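Local atomic coordinates of apical membrane antigen 1 (Toxoplasma gondii, PDB entry 3ZLE), a protein that may play a role in host cell invasion by Toxoplasma gondii sporozoites, probably at the moving junction. Residues Asn7-Thr12 with Val345-Cys350. Residues are numbered along the deposited sequence; the frame is centred on the assembly and turned at random.
Sequences NPWATT and VNLPQC
In the short 3-10 segment 8-10, which opens with an Asx turn from Asn7 near the N-terminus of the crystallised ectoplasmic region, Trp9 reaches Leu347 and Pro348 in the loop after strand 344-345. The contact is wholly apolar: no hydrogen bond crosses it, and the buried surface amounts to 112 Å². Only the far end of the indole takes part, as the 10.1 Å between the CA atoms of Trp9 and Pro348 requires a long side chain to bridge the two backbones. With CG anti to the carbonyl carbon (chi1 -65°) and the ring turned by chi2 of 88°, the six-membered half of the indole leads. Its CH2 lies 3.8 Å from CD2 of Leu347, a methyl that approaches the ring obliquely, and the two side chains cross at about a right angle. One atom further round, CZ3 of Trp9 is 4.0 Å from CG of Pro348, which sits at the ring edge near its plane; CD of the same proline is nearly as close.

The backbone N of Trp9 is held by Asn7, whose OD1 accepts a somewhat bent hydrogen bond from it at 3.0 Å, the donor standing 50° out of the carbonyl plane. Backbone bonds from Ala10 N to Asn7 O and from Thr11 N to Pro8 O define the 3-10 turn. ND2 of Asn7 is hydrogen-bonded in turn to the carbonyl of Asp325, just before strand 326-330.

Around the buried indole, Phe377 stacks on the ring and Phe327 meets it edge-to-face. Phe18 of helix 13-20 touches Trp9, Leu347 and Pro348 alike, so the N-terminal turn, that helix, strands 326-330 and 376-383 and the loop leading to the Cys350-Cys372 disulfide share one apolar cluster.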
loop_
_atom_site.group_PDB
_atom_site.type_symbol
_atom_site.label_atom_id
_atom_site.label_comp_id
_atom_site.label_asym_id
_atom_site.label_seq_id
_atom_site.Cartn_x
_atom_site.Cartn_y
_atom_site.Cartn_z
ATOM N N ASN A 7 27.525 8.180 0.494
ATOM C CA ASN A 7 26.105 8.426 0.472
ATOM C C ASN A 7 25.609 9.212 1.664
ATOM O O ASN A 7 25.604 8.717 2.774
ATOM C CB ASN A 7 25.363 7.103 0.366
ATOM C CG ASN A 7 23.917 7.296 0.045
ATOM O OD1 ASN A 7 23.412 8.422 0.099
ATOM N ND2 ASN A 7 23.245 6.239 -0.307
ATOM N N PRO A 8 25.182 10.470 1.440
ATOM C CA PRO A 8 24.786 11.288 2.574
ATOM C C PRO A 8 23.490 10.777 3.241
ATOM O O PRO A 8 23.229 11.119 4.382
ATOM C CB PRO A 8 24.529 12.645 1.933
ATOM C CG PRO A 8 24.097 12.308 0.555
ATOM C CD PRO A 8 25.013 11.195 0.167
ATOM N N TRP A 9 22.703 9.984 2.527
ATOM C CA TRP A 9 21.510 9.363 3.079
ATOM C C TRP A 9 21.740 8.343 4.210
ATOM O O TRP A 9 20.802 7.988 4.922
ATOM C CB TRP A 9 20.667 8.771 1.959
ATOM C CG TRP A 9 20.166 9.891 1.063
ATOM C CD1 TRP A 9 20.817 10.414 -0.013
ATOM C CD2 TRP A 9 19.061 10.780 1.333
ATOM N NE1 TRP A 9 20.138 11.511 -0.495
ATOM C CE2 TRP A 9 19.096 11.796 0.349
ATOM C CE3 TRP A 9 18.100 10.861 2.359
ATOM C CZ2 TRP A 9 18.160 12.823 0.303
ATOM C CZ3 TRP A 9 17.152 11.886 2.307
ATOM C CH2 TRP A 9 17.180 12.836 1.275
ATOM N N ALA A 10 22.990 7.926 4.396
ATOM C CA ALA A 10 23.380 7.127 5.550
ATOM C C ALA A 10 24.184 7.939 6.578
ATOM O O ALA A 10 24.624 7.411 7.580
ATOM C CB ALA A 10 24.155 5.887 5.098
ATOM N N THR A 11 24.237 9.253 6.385
ATOM C CA THR A 11 25.234 10.102 7.026
ATOM C C THR A 11 24.681 10.776 8.265
ATOM O O THR A 11 25.400 11.454 8.997
ATOM C CB THR A 11 25.720 11.187 6.054
ATOM O OG1 THR A 11 27.058 10.891 5.642
ATOM C CG2 THR A 11 25.654 12.576 6.678
ATOM N N THR A 12 23.401 10.577 8.501
ATOM C CA THR A 12 22.689 11.366 9.470
ATOM C C THR A 12 21.501 10.542 9.886
ATOM O O THR A 12 20.939 9.820 9.076
ATOM C CB THR A 12 22.217 12.692 8.844
ATOM O OG1 THR A 12 23.235 13.685 9.018
ATOM C CG2 THR A 12 20.910 13.175 9.466
ATOM N N VAL A 345 5.381 15.017 0.712
ATOM C CA VAL A 345 6.172 15.600 1.754
ATOM C C VAL A 345 7.510 16.027 1.151
ATOM O O VAL A 345 7.947 15.490 0.133
ATOM C CB VAL A 345 6.458 14.602 2.900
ATOM C CG1 VAL A 345 5.238 14.225 3.681
ATOM C CG2 VAL A 345 7.341 13.463 2.459
ATOM N N ASN A 346 8.191 16.916 1.835
ATOM C CA ASN A 346 9.543 17.233 1.450
ATOM C C ASN A 346 10.596 16.237 1.905
ATOM O O ASN A 346 10.410 15.503 2.892
ATOM C CB ASN A 346 9.889 18.626 1.918
ATOM C CG ASN A 346 9.302 19.687 1.007
ATOM O OD1 ASN A 346 9.337 19.550 -0.221
ATOM N ND2 ASN A 346 8.633 20.660 1.595
ATOM N N LEU A 347 11.737 16.298 1.233
ATOM C CA LEU A 347 12.950 15.682 1.705
ATOM C C LEU A 347 13.263 16.329 3.021
ATOM O O LEU A 347 12.909 17.484 3.237
ATOM C CB LEU A 347 14.102 15.951 0.722
ATOM C CG LEU A 347 14.022 15.258 -0.643
ATOM C CD1 LEU A 347 15.217 15.632 -1.522
ATOM C CD2 LEU A 347 13.937 13.729 -0.450
ATOM N N PRO A 348 13.942 15.592 3.913
ATOM C CA PRO A 348 14.346 16.203 5.157
ATOM C C PRO A 348 15.265 17.360 4.851
ATOM O O PRO A 348 16.044 17.301 3.912
ATOM C CB PRO A 348 15.117 15.085 5.913
ATOM C CG PRO A 348 15.025 13.859 5.046
ATOM C CD PRO A 348 14.068 14.129 3.909
ATOM N N GLN A 349 15.190 18.398 5.658
ATOM C CA GLN A 349 16.127 19.463 5.539
ATOM C C GLN A 349 17.515 19.015 5.875
ATOM O O GLN A 349 17.739 17.950 6.445
ATOM C CB GLN A 349 15.728 20.654 6.388
ATOM C CG GLN A 349 14.735 21.553 5.656
ATOM C CD GLN A 349 14.348 22.790 6.441
ATOM O OE1 GLN A 349 14.646 22.903 7.627
ATOM N NE2 GLN A 349 13.677 23.730 5.775
ATOM N N CYS A 350 18.431 19.927 5.677
ATOM C CA CYS A 350 19.784 19.612 5.464
ATOM C C CYS A 350 20.453 20.784 6.180
ATOM O O CYS A 350 19.858 21.836 6.280
ATOM C CB CYS A 350 19.964 19.624 3.933
ATOM S SG CYS A 350 21.557 19.815 3.280
#